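Long-range contacts in dihydrodipicolinate synthase (Oceanobacillus iheyensis HTE831, PDB 3D0C), which probably catalyses the condensation of pyruvate with aspartate semialdehyde to 4-hydroxy-tetrahydrodipicolinate, a step on the way to lysine: residues S16-V21 with V49-G54; E58-T63 with I88-D93; D108-H113 with A138-Y143; V164-A169 with S187-I192. The protein carries 1 engineered substitution. All blocks are in the same frame, centred on the assembly; numbering follows the deposited sequence.

Contacts 1, 3 and 4 each join two neighbouring parallel strands of the same eight-stranded barrel and are buried and held by backbone hydrogen bonds. Contacts 3 and 4 are themselves adjacent, because strands 140-144 and 163-168 pair directly; their centres are about 10 Å apart. Contact 1, close to the centre of the chain, has a short bridge and then gives way to loops bridged by two waters, whereas contacts 3 and 4 carry longer ladders of backbone bonds and hold the predicted catalytic Tyr143 and Lys167. Contact 2 differs in kind: it is also buried, but it joins loops through aromatic rings and waters, next to the second subunit.

Contact 1. Residues S16-V21 with V49-G54; sequences SGINIV and VIVPNG
Gly17 and Ile50 form a buried parallel beta bridge between strands 15-17 and 49-50, neighbours in the barrel, near the chain centre. Two backbone bonds hold it: Gly17 N donates to Val49 O at 2.8 Å, and Val51 N reaches Gly17 O at 2.7 Å. Ile18 and Val51 lie alongside each other; CD1 of Ile18 presses on CG2 of Val51 at 3.5 Å, tighter than ordinary carbon contact. Ile18 CG2 rests on Gly54 CA. Asn19 sets its OD1 3.3 Å from Pro52 CA, while ND2 donates to O of the next residue, Ile20, at 2.8 Å, from above the carbonyl plane. CG, standing between the backbone N and the carbonyl carbon (chi1 65°), places the amide there. ND2 also bonds weakly to a water that takes the Asn53 N-H. Replacing Asn19 by an alanine would probably leave the Ile20 carbonyl without this donor and open a gap beside Pro52. A second water accepts from Gly54 N and lies between Asn19 O and Val51 O, bridging the two segments. With helix 32-44 between them, the strands make a beta-alpha-beta unit of a TIM barrel, here beside Thr56, predicted to bind pyruvate.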
loop_
_atom_site.group_PDB
_atom_site.type_symbol
_atom_site.label_atom_id
_atom_site.label_comp_id
_atom_site.label_asym_id
_atom_site.label_seq_id
_atom_site.Cartn_x
_atom_site.Cartn_y
_atom_site.Cartn_z
ATOM N N SER A 16 6.675 -2.880 22.267
ATOM C CA SER A 16 5.860 -3.762 21.442
ATOM C C SER A 16 6.836 -4.309 20.412
ATOM O O SER A 16 7.231 -3.598 19.482
ATOM C CB SER A 16 4.743 -2.988 20.730
ATOM O OG SER A 16 3.628 -2.784 21.584
ATOM N N GLY A 17 7.232 -5.566 20.588
ATOM C CA GLY A 17 8.177 -6.177 19.674
ATOM C C GLY A 17 7.518 -6.737 18.433
ATOM O O GLY A 17 6.540 -7.484 18.522
ATOM N N ILE A 18 8.062 -6.378 17.277
ATOM C CA ILE A 18 7.547 -6.839 15.993
ATOM C C ILE A 18 8.540 -7.887 15.484
ATOM O O ILE A 18 9.618 -7.545 15.011
ATOM C CB ILE A 18 7.482 -5.682 14.981
ATOM C CG1 ILE A 18 7.092 -4.379 15.692
ATOM C CG2 ILE A 18 6.495 -6.017 13.873
ATOM C CD1 ILE A 18 5.732 -4.400 16.378
ATOM N N ASN A 19 8.163 -9.158 15.582
ATOM C CA ASN A 19 9.036 -10.259 15.172
ATOM C C ASN A 19 9.207 -10.363 13.667
ATOM O O ASN A 19 8.444 -9.785 12.899
ATOM C CB ASN A 19 8.461 -11.585 15.673
ATOM C CG ASN A 19 7.122 -11.912 15.030
ATOM O OD1 ASN A 19 6.094 -11.317 15.367
ATOM N ND2 ASN A 19 7.131 -12.845 14.079
ATOM N N ILE A 20 10.217 -11.107 13.241
ATOM C CA ILE A 20 10.418 -11.307 11.814
ATOM C C ILE A 20 9.806 -12.658 11.469
ATOM O O ILE A 20 9.328 -13.385 12.349
ATOM C CB ILE A 20 11.903 -11.391 11.427
ATOM C CG1 ILE A 20 12.562 -12.548 12.184
ATOM C CG2 ILE A 20 12.599 -10.065 11.700
ATOM C CD1 ILE A 20 13.854 -13.013 11.562
ATOM N N VAL A 21 9.810 -12.973 10.179
ATOM C CA VAL A 21 9.330 -14.257 9.684
ATOM C C VAL A 21 10.457 -14.738 8.783
ATOM O O VAL A 21 10.581 -14.301 7.638
ATOM C CB VAL A 21 8.044 -14.153 8.827
ATOM C CG1 VAL A 21 7.773 -15.495 8.163
ATOM C CG2 VAL A 21 6.849 -13.760 9.691
ATOM N N VAL A 49 4.913 -7.748 24.797
ATOM C CA VAL A 49 3.948 -7.574 23.722
ATOM C C VAL A 49 4.637 -7.949 22.412
ATOM O O VAL A 49 5.678 -7.397 22.054
ATOM C CB VAL A 49 3.457 -6.109 23.660
ATOM C CG1 VAL A 49 2.461 -5.925 22.515
ATOM C CG2 VAL A 49 2.818 -5.734 24.980
ATOM N N ILE A 50 4.073 -8.918 21.709
ATOM C CA ILE A 50 4.663 -9.355 20.456
ATOM C C ILE A 50 3.644 -9.103 19.351
ATOM O O ILE A 50 2.443 -9.273 19.551
ATOM C CB ILE A 50 5.067 -10.853 20.521
ATOM C CG1 ILE A 50 5.807 -11.252 19.242
ATOM C CG2 ILE A 50 3.836 -11.722 20.740
ATOM C CD1 ILE A 50 6.436 -12.632 19.291
ATOM N N VAL A 51 4.124 -8.687 18.186
ATOM C CA VAL A 51 3.216 -8.369 17.101
ATOM C C VAL A 51 3.431 -9.152 15.817
ATOM O O VAL A 51 4.171 -8.712 14.938
ATOM C CB VAL A 51 3.297 -6.865 16.754
ATOM C CG1 VAL A 51 2.218 -6.510 15.741
ATOM C CG2 VAL A 51 3.163 -6.022 18.026
ATOM N N PRO A 52 2.788 -10.330 15.687
ATOM C CA PRO A 52 2.956 -11.111 14.458
ATOM C C PRO A 52 2.230 -10.390 13.317
ATOM O O PRO A 52 1.242 -9.689 13.547
ATOM C CB PRO A 52 2.325 -12.455 14.810
ATOM C CG PRO A 52 1.236 -12.076 15.768
ATOM C CD PRO A 52 1.917 -11.030 16.646
ATOM N N ASN A 53 2.722 -10.562 12.095
ATOM C CA ASN A 53 2.142 -9.908 10.925
ATOM C C ASN A 53 2.244 -8.392 10.940
ATOM O O ASN A 53 1.323 -7.665 10.528
ATOM C CB ASN A 53 0.697 -10.358 10.690
ATOM C CG ASN A 53 0.632 -11.738 10.061
ATOM O OD1 ASN A 53 1.510 -12.105 9.282
ATOM N ND2 ASN A 53 -0.405 -12.503 10.387
ATOM N N GLY A 54 3.390 -7.939 11.439
ATOM C CA GLY A 54 3.717 -6.527 11.451
ATOM C C GLY A 54 4.548 -6.392 10.182
ATOM O O GLY A 54 4.841 -7.398 9.528
HETATM O O HOH W 1 5.632 -9.370 12.635
HETATM O O HOH W 2 5.113 -11.879 11.901
#

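Contact 2. Residues E58-T63 with I88-D93; sequences EFYALT and IGYSVD
Phe59, Tyr60 and Tyr90 form an aromatic cluster at the subunit interface, built from loops that follow strands 49-50 and 83-88. The edge of Tyr60 is turned toward the face of Tyr90 in an offset edge-to-face pair with planes at 83°, and CE1 of Tyr60 lies 3.6 Å from CE1 of Tyr90. Phe59 arrives from the opposite direction to Tyr90 and meets it obliquely, its CZ 3.6 Å from Tyr90 CE2. Phe59 also packs on Tyr60, its CD2 over the centre of that ring. The hydroxyl of Tyr90 is satisfied through water: OH donates at 2.6 Å to one water, which in turn donates to Phe59 O and Leu62 O. The same OH accepts at 2.8 Å from another water, which also donates to Tyr60 O. A third water receives Tyr90 N and sits 2.9 Å from Tyr60 OH. A phenylalanine in place of Tyr90 would probably leave the first two waters without the hydroxyl that joins them. Tyr90 also meets Tyr90 of the second subunit, their planes at about 90°, so that the cluster belongs to a dimer interface at the C-terminal ends of the barrel strands.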
loop_
_atom_site.group_PDB
_atom_site.type_symbol
_atom_site.label_atom_id
_atom_site.label_comp_id
_atom_site.label_asym_id
_atom_site.label_seq_id
_atom_site.Cartn_x
_atom_site.Cartn_y
_atom_site.Cartn_z
ATOM N N GLU A 58 7.271 -8.866 7.356
ATOM C CA GLU A 58 7.000 -8.922 5.918
ATOM C C GLU A 58 5.584 -9.407 5.611
ATOM O O GLU A 58 5.355 -10.226 4.718
ATOM C CB GLU A 58 8.058 -9.794 5.223
ATOM C CG GLU A 58 9.459 -9.209 5.360
ATOM C CD GLU A 58 10.553 -10.088 4.777
ATOM O OE1 GLU A 58 10.679 -10.155 3.538
ATOM O OE2 GLU A 58 11.291 -10.716 5.565
ATOM N N PHE A 59 4.634 -8.860 6.364
ATOM C CA PHE A 59 3.222 -9.179 6.225
ATOM C C PHE A 59 2.754 -9.159 4.776
ATOM O O PHE A 59 2.108 -10.101 4.312
ATOM C CB PHE A 59 2.393 -8.178 7.039
ATOM C CG PHE A 59 0.909 -8.296 6.828
ATOM C CD1 PHE A 59 0.235 -9.464 7.162
ATOM C CD2 PHE A 59 0.181 -7.226 6.313
ATOM C CE1 PHE A 59 -1.143 -9.568 6.987
ATOM C CE2 PHE A 59 -1.200 -7.320 6.134
ATOM C CZ PHE A 59 -1.861 -8.494 6.471
ATOM N N TYR A 60 3.075 -8.084 4.061
ATOM C CA TYR A 60 2.639 -7.961 2.675
ATOM C C TYR A 60 3.292 -8.911 1.665
ATOM O O TYR A 60 2.855 -8.987 0.522
ATOM C CB TYR A 60 2.774 -6.503 2.216
ATOM C CG TYR A 60 1.752 -5.600 2.874
ATOM C CD1 TYR A 60 0.384 -5.778 2.643
ATOM C CD2 TYR A 60 2.144 -4.589 3.754
ATOM C CE1 TYR A 60 -0.566 -4.973 3.273
ATOM C CE2 TYR A 60 1.199 -3.779 4.390
ATOM C CZ TYR A 60 -0.151 -3.976 4.146
ATOM O OH TYR A 60 -1.081 -3.177 4.767
ATOM N N ALA A 61 4.325 -9.641 2.084
ATOM C CA ALA A 61 4.989 -10.594 1.191
ATOM C C ALA A 61 4.404 -11.993 1.403
ATOM O O ALA A 61 4.839 -12.969 0.774
ATOM C CB ALA A 61 6.486 -10.613 1.460
ATOM N N LEU A 62 3.423 -12.074 2.301
ATOM C CA LEU A 62 2.761 -13.331 2.633
ATOM C C LEU A 62 1.388 -13.412 1.984
ATOM O O LEU A 62 0.714 -12.390 1.815
ATOM C CB LEU A 62 2.576 -13.444 4.151
ATOM C CG LEU A 62 3.793 -13.279 5.068
ATOM C CD1 LEU A 62 3.345 -13.380 6.511
ATOM C CD2 LEU A 62 4.835 -14.350 4.754
ATOM N N THR A 63 0.977 -14.621 1.610
ATOM C CA THR A 63 -0.350 -14.810 1.037
ATOM C C THR A 63 -1.256 -14.729 2.260
ATOM O O THR A 63 -0.767 -14.719 3.394
ATOM C CB THR A 63 -0.535 -16.209 0.403
ATOM O OG1 THR A 63 -0.335 -17.213 1.403
ATOM C CG2 THR A 63 0.441 -16.427 -0.747
ATOM N N ILE A 88 -3.530 -7.014 10.785
ATOM C CA ILE A 88 -4.509 -7.272 9.737
ATOM C C ILE A 88 -4.556 -6.075 8.784
ATOM O O ILE A 88 -4.142 -4.969 9.137
ATOM C CB ILE A 88 -5.931 -7.507 10.328
ATOM C CG1 ILE A 88 -6.389 -6.277 11.116
ATOM C CG2 ILE A 88 -5.912 -8.729 11.253
ATOM C CD1 ILE A 88 -7.808 -6.385 11.663
ATOM N N GLY A 89 -5.054 -6.309 7.576
ATOM C CA GLY A 89 -5.137 -5.245 6.596
ATOM C C GLY A 89 -5.992 -5.626 5.397
ATOM O O GLY A 89 -6.811 -6.546 5.468
ATOM N N TYR A 90 -5.801 -4.892 4.306
ATOM C CA TYR A 90 -6.511 -5.100 3.054
ATOM C C TYR A 90 -7.943 -4.563 3.113
ATOM O O TYR A 90 -8.238 -3.660 3.907
ATOM C CB TYR A 90 -6.482 -6.591 2.682
ATOM C CG TYR A 90 -5.073 -7.158 2.547
ATOM C CD1 TYR A 90 -4.167 -6.615 1.633
ATOM C CD2 TYR A 90 -4.651 -8.251 3.317
ATOM C CE1 TYR A 90 -2.872 -7.146 1.481
ATOM C CE2 TYR A 90 -3.359 -8.791 3.172
ATOM C CZ TYR A 90 -2.478 -8.237 2.253
ATOM O OH TYR A 90 -1.220 -8.784 2.094
ATOM N N SER A 91 -8.821 -5.096 2.267
ATOM C CA SER A 91 -10.218 -4.646 2.223
ATOM C C SER A 91 -10.922 -4.923 3.557
ATOM O O SER A 91 -10.490 -5.780 4.322
ATOM C CB SER A 91 -10.962 -5.359 1.094
ATOM O OG SER A 91 -11.295 -6.692 1.467
ATOM N N VAL A 92 -12.016 -4.218 3.824
ATOM C CA VAL A 92 -12.724 -4.399 5.083
ATOM C C VAL A 92 -13.027 -5.858 5.422
ATOM O O VAL A 92 -12.748 -6.301 6.535
ATOM C CB VAL A 92 -14.044 -3.592 5.110
ATOM C CG1 VAL A 92 -14.805 -3.885 6.396
ATOM C CG2 VAL A 92 -13.732 -2.104 5.017
ATOM N N ASP A 93 -13.598 -6.596 4.470
ATOM C CA ASP A 93 -13.949 -7.998 4.689
ATOM C C ASP A 93 -12.729 -8.888 4.873
ATOM O O ASP A 93 -12.764 -9.872 5.616
ATOM C CB ASP A 93 -14.792 -8.518 3.516
ATOM C CG ASP A 93 -16.230 -8.019 3.561
ATOM O OD1 ASP A 93 -16.538 -7.150 4.398
ATOM O OD2 ASP A 93 -17.046 -8.499 2.750
HETATM O O HOH W 3 -0.491 -10.735 3.574
HETATM O O HOH W 4 -3.875 -2.662 4.454
HETATM O O HOH W 5 0.229 -8.234 -0.204
#

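Contact 3. Residues D108-H113 with A138-Y143; sequences DCVMIH and APSIIY
Val110 and Ser140, Met111 and Ile141, and Ile112 and Ile142 stand in register on the parallel strands 109-112 and 140-144, and this middle of the contact is its tightly packed part. Four backbone bonds run from Pro139 to Tyr143. Val110 N donates to Pro139 O, in the carbonyl plane, and Val110 O accepts from Ile141 N; Ile112 N then reaches Ile141 O at 2.8 Å, and Ile112 O receives Tyr143 N at 3.0 Å. On the face of Val110 and Ser140, CG2 of Val110 abuts OG of Ser140 at 3.2 Å. Along the opposite face, the SG of Cys109, set anti to the backbone N (chi1 179°), lies beside CG1 of Ile141 at 3.8 Å.

The two strands, joined through helix 122-135, are a beta-alpha-beta unit of the TIM barrel, and Met111 and Ile141 both touch Lys167, the predicted Schiff-base lysine.

Beyond the last backbone bond the side chains meet less closely. The selenium of selenomethionine Met111 approaches Tyr143 obliquely in a Met-aromatic contact, 5.5 Å from the ring centroid, and the Met111 chain bends at chi3 (78°) to carry CE over one face of His113, offset toward the rim. Tyr143, the predicted proton donor/acceptor, is partly exposed; its ring leads away from strand 109-112, its OH bonding Lys145, and a water lies between its carbonyl O and Ile112 O. At the N-terminal end Asp108 and Ala138 are partly exposed, while Pro139 still packs on Cys109 and sets its CD 3.4 Å from Asp108 O; the carboxylate of Asp108 leads away from strand 140-144, and OD2 bonds Val84 N.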
loop_
_atom_site.group_PDB
_atom_site.type_symbol
_atom_site.label_atom_id
_atom_site.label_comp_id
_atom_site.label_asym_id
_atom_site.label_seq_id
_atom_site.Cartn_x
_atom_site.Cartn_y
_atom_site.Cartn_z
ATOM N N ASP A 108 -4.759 -11.809 21.455
ATOM C CA ASP A 108 -5.400 -10.921 22.410
ATOM C C ASP A 108 -5.951 -9.642 21.828
ATOM O O ASP A 108 -6.893 -9.068 22.363
ATOM C CB ASP A 108 -4.395 -10.545 23.500
ATOM C CG ASP A 108 -3.764 -11.751 24.139
ATOM O OD1 ASP A 108 -4.472 -12.457 24.888
ATOM O OD2 ASP A 108 -2.567 -11.997 23.885
ATOM N N CYS A 109 -5.361 -9.205 20.721
ATOM C CA CYS A 109 -5.727 -7.938 20.109
ATOM C C CYS A 109 -5.268 -7.972 18.650
ATOM O O CYS A 109 -4.478 -8.841 18.262
ATOM C CB CYS A 109 -4.982 -6.832 20.893
ATOM S SG CYS A 109 -5.161 -5.099 20.414
ATOM N N VAL A 110 -5.781 -7.053 17.838
ATOM C CA VAL A 110 -5.350 -6.966 16.449
ATOM C C VAL A 110 -4.771 -5.572 16.208
ATOM O O VAL A 110 -5.051 -4.637 16.960
ATOM C CB VAL A 110 -6.508 -7.224 15.434
ATOM C CG1 VAL A 110 -7.108 -8.603 15.669
ATOM C CG2 VAL A 110 -7.577 -6.136 15.538
HETATM N N MSE A 111 -3.927 -5.452 15.188
HETATM C CA MSE A 111 -3.350 -4.161 14.824
HETATM C C MSE A 111 -3.699 -3.912 13.372
HETATM O O MSE A 111 -3.280 -4.677 12.501
HETATM C CB MSE A 111 -1.826 -4.148 14.941
HETATM C CG MSE A 111 -1.252 -2.872 14.332
HETATM SE SE MSE A 111 0.648 -2.884 14.049
HETATM C CE MSE A 111 0.708 -3.972 12.435
ATOM N N ILE A 112 -4.445 -2.839 13.113
ATOM C CA ILE A 112 -4.851 -2.507 11.755
ATOM C C ILE A 112 -3.776 -1.686 11.075
ATOM O O ILE A 112 -3.433 -0.585 11.514
ATOM C CB ILE A 112 -6.197 -1.724 11.732
ATOM C CG1 ILE A 112 -7.253 -2.508 12.517
ATOM C CG2 ILE A 112 -6.662 -1.511 10.284
ATOM C CD1 ILE A 112 -8.616 -1.828 12.587
ATOM N N HIS A 113 -3.229 -2.259 10.009
ATOM C CA HIS A 113 -2.190 -1.632 9.209
ATOM C C HIS A 113 -2.757 -0.420 8.488
ATOM O O HIS A 113 -3.983 -0.239 8.386
ATOM C CB HIS A 113 -1.693 -2.615 8.137
ATOM C CG HIS A 113 -0.667 -3.593 8.615
ATOM N ND1 HIS A 113 0.677 -3.285 8.689
ATOM C CD2 HIS A 113 -0.768 -4.893 8.984
ATOM C CE1 HIS A 113 1.353 -4.348 9.073
ATOM N NE2 HIS A 113 0.500 -5.342 9.261
ATOM N N ALA A 138 -12.441 -8.780 19.969
ATOM C CA ALA A 138 -11.217 -8.465 20.684
ATOM C C ALA A 138 -10.898 -7.012 20.357
ATOM O O ALA A 138 -11.426 -6.450 19.393
ATOM C CB ALA A 138 -10.077 -9.384 20.252
ATOM N N PRO A 139 -10.054 -6.370 21.175
ATOM C CA PRO A 139 -9.686 -4.973 20.943
ATOM C C PRO A 139 -8.760 -4.796 19.756
ATOM O O PRO A 139 -8.136 -5.752 19.278
ATOM C CB PRO A 139 -9.008 -4.575 22.248
ATOM C CG PRO A 139 -8.354 -5.831 22.654
ATOM C CD PRO A 139 -9.455 -6.851 22.428
ATOM N N SER A 140 -8.674 -3.551 19.308
ATOM C CA SER A 140 -7.850 -3.185 18.181
ATOM C C SER A 140 -6.935 -2.024 18.498
ATOM O O SER A 140 -7.193 -1.188 19.353
ATOM C CB SER A 140 -8.707 -2.728 16.995
ATOM O OG SER A 140 -9.509 -3.768 16.486
ATOM N N ILE A 141 -5.848 -1.990 17.758
ATOM C CA ILE A 141 -4.911 -0.887 17.811
ATOM C C ILE A 141 -4.794 -0.437 16.349
ATOM O O ILE A 141 -4.919 -1.277 15.437
ATOM C CB ILE A 141 -3.537 -1.323 18.313
ATOM C CG1 ILE A 141 -3.612 -1.672 19.802
ATOM C CG2 ILE A 141 -2.520 -0.203 18.100
ATOM C CD1 ILE A 141 -2.350 -2.323 20.317
ATOM N N ILE A 142 -4.609 0.875 16.142
ATOM C CA ILE A 142 -4.456 1.440 14.798
ATOM C C ILE A 142 -3.049 1.979 14.542
ATOM O O ILE A 142 -2.512 2.754 15.338
ATOM C CB ILE A 142 -5.456 2.583 14.529
ATOM C CG1 ILE A 142 -6.869 2.006 14.534
ATOM C CG2 ILE A 142 -5.174 3.288 13.181
ATOM C CD1 ILE A 142 -8.029 2.976 14.579
ATOM N N TYR A 143 -2.452 1.509 13.444
ATOM C CA TYR A 143 -1.142 1.964 13.001
ATOM C C TYR A 143 -1.460 3.169 12.118
ATOM O O TYR A 143 -1.901 3.027 10.974
ATOM C CB TYR A 143 -0.443 0.870 12.200
ATOM C CG TYR A 143 0.951 1.255 11.751
ATOM C CD1 TYR A 143 1.922 1.675 12.666
ATOM C CD2 TYR A 143 1.315 1.154 10.413
ATOM C CE1 TYR A 143 3.237 1.982 12.245
ATOM C CE2 TYR A 143 2.608 1.451 9.988
ATOM C CZ TYR A 143 3.564 1.860 10.898
ATOM O OH TYR A 143 4.833 2.119 10.429
HETATM O O HOH W 6 -4.165 2.022 9.946
#

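Contact 4. Residues V164-A169 with S187-I192; sequences VGIKYA and SNVAFI
Ala190 O is gripped twice from strand 163-168: Ile166 N donates to it at 2.9 Å, and the CA-H of Gly165 comes within 3.2 Å, measured at CA. Two residues on, Ile192 O takes the N-H of Tyr168, nearly along the C=O direction but bent at the hydrogen (133°), and a CA-H of Lys167. In between, Ile192 N donates to Ile166 O at 2.9 Å. The first bond of the ladder differs: Ala190 N aims straight at Val164 O but from above the carbonyl plane (46° out of it).

Two faces result. Outward, toward helix 173-182, Ile166 and Phe191 lie side by side and point the same way, with CE1 of Phe191 3.9 Å from CB of Ile166. CG1 of Ile166 also crosses Val189 at an angle, meeting its CG1 at 3.7 Å. Inward, Lys167 runs alongside Ile192; its chain stays extended until a bend at the last torsion (chi4 62°) brings NZ to 4.0 Å from CD1 of Ile192. Lys167 NZ is buried with no hydrogen-bond partner in the model; Ser16 OG lies 4.1 Å away from it. Tyr168 leads off the other way, its OH bonded to Asp151.

With Tyr143 about 4 Å from Lys167 between side chains, the geometry is consistent with the Schiff-base site of this TIM-barrel lyase family, whose predicted lysine projects into the barrel from one of its strands.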
loop_
_atom_site.group_PDB
_atom_site.type_symbol
_atom_site.label_atom_id
_atom_site.label_comp_id
_atom_site.label_asym_id
_atom_site.label_seq_id
_atom_site.Cartn_x
_atom_site.Cartn_y
_atom_site.Cartn_z
ATOM N N VAL A 164 -8.142 0.305 21.845
ATOM C CA VAL A 164 -7.327 0.450 23.047
ATOM C C VAL A 164 -5.930 1.035 22.850
ATOM O O VAL A 164 -5.166 1.177 23.812
ATOM C CB VAL A 164 -7.165 -0.909 23.743
ATOM C CG1 VAL A 164 -8.529 -1.424 24.200
ATOM C CG2 VAL A 164 -6.519 -1.899 22.793
ATOM N N GLY A 165 -5.586 1.361 21.611
ATOM C CA GLY A 165 -4.281 1.939 21.364
ATOM C C GLY A 165 -4.069 2.486 19.966
ATOM O O GLY A 165 -4.770 2.111 19.024
ATOM N N ILE A 166 -3.109 3.395 19.848
ATOM C CA ILE A 166 -2.739 3.981 18.565
ATOM C C ILE A 166 -1.225 3.919 18.449
ATOM O O ILE A 166 -0.513 4.457 19.301
ATOM C CB ILE A 166 -3.116 5.479 18.441
ATOM C CG1 ILE A 166 -4.617 5.689 18.647
ATOM C CG2 ILE A 166 -2.723 5.984 17.054
ATOM C CD1 ILE A 166 -5.477 5.073 17.558
ATOM N N LYS A 167 -0.731 3.233 17.421
ATOM C CA LYS A 167 0.703 3.202 17.177
ATOM C C LYS A 167 0.878 4.397 16.246
ATOM O O LYS A 167 0.744 4.277 15.027
ATOM C CB LYS A 167 1.133 1.903 16.480
ATOM C CG LYS A 167 1.330 0.746 17.429
ATOM C CD LYS A 167 1.820 -0.485 16.687
ATOM C CE LYS A 167 2.190 -1.589 17.652
ATOM N NZ LYS A 167 1.013 -2.026 18.456
ATOM N N TYR A 168 1.140 5.559 16.841
ATOM C CA TYR A 168 1.290 6.798 16.084
ATOM C C TYR A 168 2.628 6.801 15.361
ATOM O O TYR A 168 3.685 6.810 15.995
ATOM C CB TYR A 168 1.199 8.011 17.016
ATOM C CG TYR A 168 0.787 9.286 16.306
ATOM C CD1 TYR A 168 -0.555 9.537 16.013
ATOM C CD2 TYR A 168 1.737 10.222 15.893
ATOM C CE1 TYR A 168 -0.942 10.685 15.326
ATOM C CE2 TYR A 168 1.359 11.376 15.199
ATOM C CZ TYR A 168 0.018 11.598 14.919
ATOM O OH TYR A 168 -0.369 12.725 14.229
ATOM N N ALA A 169 2.583 6.813 14.035
ATOM C CA ALA A 169 3.804 6.770 13.245
ATOM C C ALA A 169 4.065 7.967 12.343
ATOM O O ALA A 169 4.726 7.830 11.319
ATOM C CB ALA A 169 3.837 5.473 12.417
ATOM N N SER A 187 -11.057 7.523 27.691
ATOM C CA SER A 187 -11.205 6.768 26.452
ATOM C C SER A 187 -10.308 5.539 26.414
ATOM O O SER A 187 -10.415 4.701 25.517
ATOM C CB SER A 187 -10.919 7.662 25.244
ATOM O OG SER A 187 -11.986 8.570 25.023
ATOM N N ASN A 188 -9.412 5.440 27.387
ATOM C CA ASN A 188 -8.513 4.300 27.485
ATOM C C ASN A 188 -7.806 3.923 26.187
ATOM O O ASN A 188 -7.939 2.803 25.692
ATOM C CB ASN A 188 -9.284 3.094 28.016
ATOM C CG ASN A 188 -9.832 3.334 29.399
ATOM O OD1 ASN A 188 -9.093 3.723 30.305
ATOM N ND2 ASN A 188 -11.127 3.109 29.575
ATOM N N VAL A 189 -7.048 4.868 25.649
ATOM C CA VAL A 189 -6.297 4.642 24.423
ATOM C C VAL A 189 -4.824 4.877 24.718
ATOM O O VAL A 189 -4.425 5.993 25.062
ATOM C CB VAL A 189 -6.730 5.609 23.301
ATOM C CG1 VAL A 189 -5.890 5.362 22.058
ATOM C CG2 VAL A 189 -8.209 5.420 22.987
ATOM N N ALA A 190 -4.020 3.825 24.597
ATOM C CA ALA A 190 -2.589 3.945 24.840
ATOM C C ALA A 190 -1.892 4.452 23.571
ATOM O O ALA A 190 -2.075 3.890 22.491
ATOM C CB ALA A 190 -2.012 2.591 25.249
ATOM N N PHE A 191 -1.113 5.522 23.706
ATOM C CA PHE A 191 -0.375 6.073 22.577
ATOM C C PHE A 191 1.038 5.501 22.570
ATOM O O PHE A 191 1.830 5.722 23.492
ATOM C CB PHE A 191 -0.347 7.603 22.646
ATOM C CG PHE A 191 -1.576 8.249 22.076
ATOM C CD1 PHE A 191 -1.691 8.457 20.707
ATOM C CD2 PHE A 191 -2.648 8.592 22.898
ATOM C CE1 PHE A 191 -2.860 8.998 20.157
ATOM C CE2 PHE A 191 -3.823 9.134 22.358
ATOM C CZ PHE A 191 -3.926 9.334 20.983
ATOM N N ILE A 192 1.321 4.737 21.525
ATOM C CA ILE A 192 2.605 4.083 21.343
ATOM C C ILE A 192 3.375 4.739 20.209
ATOM O O ILE A 192 2.801 5.045 19.166
ATOM C CB ILE A 192 2.404 2.606 20.952
ATOM C CG1 ILE A 192 1.536 1.902 21.994
ATOM C CG2 ILE A 192 3.756 1.918 20.801
ATOM C CD1 ILE A 192 1.171 0.479 21.606
#